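PDB 3LID: putative sensory box/GGDEF family protein from Vibrio parahaemolyticus, which probably synthesises cyclic di-GMP from two GTP molecules in response to signals sensed by its extracellular domain, the part crystallised here. Local coordinates for residues V12-L23 with I264-R275. Numbering follows the deposited sequence.
Sequences VENTAKEALHQL and IIDLSNEQLSKR
Arg-275 and Glu-18 join in a salt bridge, with Arg-275 NH2 donating to Glu-18 OE2 at 2.9 Å and an N-H...O angle of 154°. The donor comes in almost end-on to the C-O bond, and the oxygen lies at the guanidinium edge, close to its plane. The carboxylate plane is turned 47° from the guanidinium plane. There is a single direct N-H...O bond, and a water bridges to the other oxygen. It accepts from Arg-275 NE at 2.8 Å and donates to Glu-18 OE1 at 3.0 Å. The same water bonds Thr-15 OG1 at 2.6 Å. That hydroxyl also bonds the carbonyl of Asn-11, one helical turn back. Arg-275 NH1 donates to the carbonyl of Arg-187, and the guanidinium makes a cation-pi contact with Phe-189.

The domain has the PDC fold of the Cache clan. Here segment 12-23 of the long helix 9-45 runs roughly antiparallel to strand segment 264-268 and also touches the short helix 269-274 that follows. Strand 260-268 lies between strands 189-195 and 246-254 in the antiparallel sheet. Thr-15 divides its two branches between polar and apolar partners. With OG1 beside the backbone N (chi1 -66°), the CG2 methyl stands anti to that N and touches Leu-272 CD2 at 3.7 Å and also Leu-267 CD1. Farther along the helix, Ile-265 CD1 rests on Ala-19 CB at 3.8 Å, while its CG1 lies beside Leu-23 CD2. Gln-22 lays its CB and CG across Ile-265 CD1, then bends away at chi2. Its amide NE2 bonds Thr-26 OG1.

Ser-268 and Gln-271 form a capping box at the start of helix 269-274. Ser-268 N donates to Gln-271 OE1 at 3.0 Å, meeting a lone pair within the amide plane. The return bond, from Gln-271 N to Ser-268 OG, is weak.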
loop_
_atom_site.group_PDB
_atom_site.type_symbol
_atom_site.label_atom_id
_atom_site.label_comp_id
_atom_site.label_asym_id
_atom_site.label_seq_id
_atom_site.Cartn_x
_atom_site.Cartn_y
_atom_site.Cartn_z
ATOM N N VAL A 12 8.534 -19.778 -23.099
ATOM C CA VAL A 12 7.746 -18.602 -22.815
ATOM C C VAL A 12 6.446 -19.012 -22.175
ATOM O O VAL A 12 6.033 -18.455 -21.149
ATOM C CB VAL A 12 7.505 -17.770 -24.067
ATOM C CG1 VAL A 12 6.556 -16.604 -23.786
ATOM C CG2 VAL A 12 8.855 -17.288 -24.611
ATOM N N GLU A 13 5.793 -20.014 -22.739
ATOM C CA GLU A 13 4.496 -20.382 -22.243
ATOM C C GLU A 13 4.588 -20.987 -20.853
ATOM O O GLU A 13 3.694 -20.835 -20.026
ATOM C CB GLU A 13 3.822 -21.392 -23.192
ATOM C CG GLU A 13 3.409 -20.626 -24.502
ATOM C CD GLU A 13 2.839 -21.522 -25.588
ATOM O OE1 GLU A 13 2.482 -22.663 -25.213
ATOM O OE2 GLU A 13 2.762 -21.060 -26.776
ATOM N N ASN A 14 5.624 -21.754 -20.640
ATOM C CA ASN A 14 5.702 -22.484 -19.355
ATOM C C ASN A 14 6.013 -21.443 -18.290
ATOM O O ASN A 14 5.541 -21.548 -17.185
ATOM C CB ASN A 14 6.808 -23.504 -19.392
ATOM C CG ASN A 14 6.413 -24.764 -20.215
ATOM O OD1 ASN A 14 5.234 -25.139 -20.282
ATOM N ND2 ASN A 14 7.397 -25.400 -20.825
ATOM N N THR A 15 6.792 -20.446 -18.665
ATOM C CA THR A 15 7.136 -19.380 -17.678
ATOM C C THR A 15 5.878 -18.587 -17.381
ATOM O O THR A 15 5.622 -18.205 -16.219
ATOM C CB THR A 15 8.209 -18.447 -18.194
ATOM O OG1 THR A 15 9.445 -19.180 -18.331
ATOM C CG2 THR A 15 8.501 -17.312 -17.152
ATOM N N ALA A 16 5.055 -18.393 -18.402
ATOM C CA ALA A 16 3.858 -17.599 -18.201
ATOM C C ALA A 16 2.912 -18.334 -17.269
ATOM O O ALA A 16 2.228 -17.682 -16.392
ATOM C CB ALA A 16 3.204 -17.295 -19.556
ATOM N N LYS A 17 2.837 -19.671 -17.400
ATOM C CA LYS A 17 1.988 -20.452 -16.494
ATOM C C LYS A 17 2.511 -20.328 -15.028
ATOM O O LYS A 17 1.705 -20.169 -14.065
ATOM C CB LYS A 17 1.959 -21.943 -16.926
ATOM C CG LYS A 17 1.226 -22.166 -18.266
ATOM C CD LYS A 17 0.408 -23.470 -18.208
ATOM C CE LYS A 17 -0.365 -23.711 -19.489
ATOM N NZ LYS A 17 0.526 -24.494 -20.398
ATOM N N GLU A 18 3.837 -20.390 -14.832
ATOM C CA GLU A 18 4.364 -20.283 -13.460
ATOM C C GLU A 18 4.038 -18.870 -12.885
ATOM O O GLU A 18 3.673 -18.702 -11.732
ATOM C CB GLU A 18 5.852 -20.375 -13.433
ATOM C CG GLU A 18 6.341 -21.722 -13.963
ATOM C CD GLU A 18 7.830 -21.703 -14.280
ATOM O OE1 GLU A 18 8.224 -22.320 -15.304
ATOM O OE2 GLU A 18 8.608 -21.097 -13.529
ATOM N N ALA A 19 4.215 -17.885 -13.725
ATOM C CA ALA A 19 3.967 -16.502 -13.267
ATOM C C ALA A 19 2.518 -16.308 -12.955
ATOM O O ALA A 19 2.154 -15.531 -12.017
ATOM C CB ALA A 19 4.464 -15.519 -14.368
ATOM N N LEU A 20 1.642 -16.955 -13.708
ATOM C CA LEU A 20 0.226 -16.865 -13.354
ATOM C C LEU A 20 -0.031 -17.477 -11.965
ATOM O O LEU A 20 -0.911 -16.976 -11.192
ATOM C CB LEU A 20 -0.691 -17.414 -14.460
ATOM C CG LEU A 20 -0.749 -16.492 -15.695
ATOM C CD1 LEU A 20 -1.479 -17.321 -16.813
ATOM C CD2 LEU A 20 -1.623 -15.301 -15.376
ATOM N N HIS A 21 0.626 -18.605 -11.674
ATOM C CA HIS A 21 0.448 -19.159 -10.310
ATOM C C HIS A 21 0.941 -18.148 -9.287
ATOM O O HIS A 21 0.340 -17.996 -8.218
ATOM C CB HIS A 21 1.211 -20.484 -10.124
ATOM C CG HIS A 21 0.627 -21.592 -10.945
ATOM N ND1 HIS A 21 -0.712 -21.903 -10.887
ATOM C CD2 HIS A 21 1.178 -22.438 -11.852
ATOM C CE1 HIS A 21 -0.967 -22.890 -11.730
ATOM N NE2 HIS A 21 0.164 -23.235 -12.324
ATOM N N GLN A 22 2.068 -17.519 -9.584
ATOM C CA GLN A 22 2.694 -16.604 -8.600
ATOM C C GLN A 22 1.675 -15.441 -8.392
ATOM O O GLN A 22 1.472 -14.958 -7.236
ATOM C CB GLN A 22 3.970 -15.986 -9.151
ATOM C CG GLN A 22 4.662 -15.006 -8.139
ATOM C CD GLN A 22 4.980 -15.679 -6.836
ATOM O OE1 GLN A 22 5.675 -16.726 -6.795
ATOM N NE2 GLN A 22 4.407 -15.166 -5.728
ATOM N N LEU A 23 1.146 -14.905 -9.489
ATOM C CA LEU A 23 0.197 -13.762 -9.363
ATOM C C LEU A 23 -1.029 -14.159 -8.518
ATOM O O LEU A 23 -1.536 -13.366 -7.753
ATOM C CB LEU A 23 -0.249 -13.250 -10.748
ATOM C CG LEU A 23 0.902 -12.593 -11.508
ATOM C CD1 LEU A 23 0.341 -12.245 -12.915
ATOM C CD2 LEU A 23 1.327 -11.275 -10.834
ATOM N N ILE A 264 1.947 -7.221 -11.930
ATOM C CA ILE A 264 2.659 -7.520 -13.221
ATOM C C ILE A 264 3.907 -8.257 -12.971
ATOM O O ILE A 264 4.704 -7.903 -12.098
ATOM C CB ILE A 264 3.002 -6.205 -13.882
ATOM C CG1 ILE A 264 1.738 -5.345 -14.134
ATOM C CG2 ILE A 264 3.873 -6.384 -15.187
ATOM C CD1 ILE A 264 0.747 -5.906 -15.063
ATOM N N ILE A 265 4.172 -9.292 -13.813
ATOM C CA ILE A 265 5.458 -9.906 -13.858
ATOM C C ILE A 265 5.903 -9.670 -15.306
ATOM O O ILE A 265 5.233 -10.122 -16.215
ATOM C CB ILE A 265 5.417 -11.410 -13.520
ATOM C CG1 ILE A 265 5.068 -11.541 -12.043
ATOM C CG2 ILE A 265 6.812 -12.089 -13.751
ATOM C CD1 ILE A 265 4.835 -12.928 -11.561
ATOM N N ASP A 266 6.978 -8.916 -15.466
ATOM C CA ASP A 266 7.478 -8.464 -16.781
ATOM C C ASP A 266 8.898 -9.005 -16.893
ATOM O O ASP A 266 9.774 -8.632 -16.138
ATOM C CB ASP A 266 7.373 -6.913 -16.870
ATOM C CG ASP A 266 8.116 -6.313 -18.046
ATOM O OD1 ASP A 266 8.778 -7.066 -18.814
ATOM O OD2 ASP A 266 8.072 -5.061 -18.166
ATOM N N LEU A 267 9.128 -9.970 -17.807
ATOM C CA LEU A 267 10.475 -10.523 -17.998
ATOM C C LEU A 267 10.906 -10.312 -19.467
ATOM O O LEU A 267 10.124 -10.562 -20.417
ATOM C CB LEU A 267 10.433 -12.024 -17.790
ATOM C CG LEU A 267 10.120 -12.367 -16.334
ATOM C CD1 LEU A 267 9.453 -13.728 -16.295
ATOM C CD2 LEU A 267 11.437 -12.323 -15.604
ATOM N N SER A 268 12.099 -9.782 -19.649
ATOM C CA SER A 268 12.633 -9.626 -21.044
ATOM C C SER A 268 13.150 -10.985 -21.530
ATOM O O SER A 268 13.293 -11.966 -20.739
ATOM C CB SER A 268 13.812 -8.680 -21.004
ATOM O OG SER A 268 14.823 -9.311 -20.223
ATOM N N ASN A 269 13.427 -11.078 -22.830
ATOM C CA ASN A 269 14.004 -12.315 -23.371
ATOM C C ASN A 269 15.200 -12.747 -22.629
ATOM O O ASN A 269 15.418 -13.940 -22.421
ATOM C CB ASN A 269 14.417 -12.127 -24.829
ATOM C CG ASN A 269 13.228 -11.942 -25.721
ATOM O OD1 ASN A 269 13.295 -11.212 -26.721
ATOM N ND2 ASN A 269 12.115 -12.573 -25.362
ATOM N N GLU A 270 15.998 -11.786 -22.205
ATOM C CA GLU A 270 17.258 -12.144 -21.590
ATOM C C GLU A 270 16.937 -12.866 -20.277
ATOM O O GLU A 270 17.574 -13.885 -19.916
ATOM C CB GLU A 270 18.071 -10.881 -21.337
ATOM C CG GLU A 270 19.363 -11.136 -20.655
ATOM C CD GLU A 270 20.516 -11.262 -21.625
ATOM O OE1 GLU A 270 20.438 -10.634 -22.718
ATOM O OE2 GLU A 270 21.514 -11.958 -21.288
ATOM N N GLN A 271 15.913 -12.370 -19.576
ATOM C CA GLN A 271 15.642 -12.898 -18.243
ATOM C C GLN A 271 15.017 -14.236 -18.405
ATOM O O GLN A 271 15.246 -15.125 -17.603
ATOM C CB GLN A 271 14.753 -11.945 -17.420
ATOM C CG GLN A 271 15.312 -10.536 -17.275
ATOM C CD GLN A 271 14.370 -9.641 -16.512
ATOM O OE1 GLN A 271 13.408 -9.121 -17.070
ATOM N NE2 GLN A 271 14.639 -9.455 -15.229
ATOM N N LEU A 272 14.266 -14.412 -19.487
ATOM C CA LEU A 272 13.614 -15.680 -19.742
ATOM C C LEU A 272 14.610 -16.806 -20.079
ATOM O O LEU A 272 14.432 -17.949 -19.627
ATOM C CB LEU A 272 12.607 -15.516 -20.870
ATOM C CG LEU A 272 11.336 -14.725 -20.622
ATOM C CD1 LEU A 272 10.678 -14.392 -21.986
ATOM C CD2 LEU A 272 10.386 -15.577 -19.824
ATOM N N SER A 273 15.626 -16.481 -20.874
ATOM C CA SER A 273 16.684 -17.464 -21.225
ATOM C C SER A 273 17.253 -18.154 -19.980
ATOM O O SER A 273 17.309 -19.393 -19.879
ATOM C CB SER A 273 17.855 -16.767 -21.929
ATOM O OG SER A 273 17.391 -15.973 -22.989
ATOM N N LYS A 274 17.682 -17.327 -19.038
ATOM C CA LYS A 274 18.271 -17.801 -17.794
ATOM C C LYS A 274 17.392 -18.763 -16.944
ATOM O O LYS A 274 17.893 -19.779 -16.451
ATOM C CB LYS A 274 18.792 -16.606 -17.004
ATOM C CG LYS A 274 19.155 -15.472 -17.950
ATOM C CD LYS A 274 20.066 -14.381 -17.323
ATOM C CE LYS A 274 20.917 -13.669 -18.420
ATOM N NZ LYS A 274 21.622 -12.403 -17.983
ATOM N N ARG A 275 16.100 -18.501 -16.771
ATOM C CA ARG A 275 15.328 -19.501 -15.990
ATOM C C ARG A 275 15.244 -20.862 -16.689
ATOM O O ARG A 275 14.653 -21.819 -16.150
ATOM C CB ARG A 275 13.908 -19.055 -15.624
ATOM C CG ARG A 275 13.749 -17.579 -15.506
ATOM C CD ARG A 275 12.219 -17.249 -15.345
ATOM N NE ARG A 275 11.424 -18.208 -14.593
ATOM C CZ ARG A 275 11.197 -18.089 -13.284
ATOM N NH1 ARG A 275 11.768 -17.083 -12.612
ATOM N NH2 ARG A 275 10.423 -18.969 -12.659
HETATM O O HOH W 1 10.370 -20.340 -16.140
#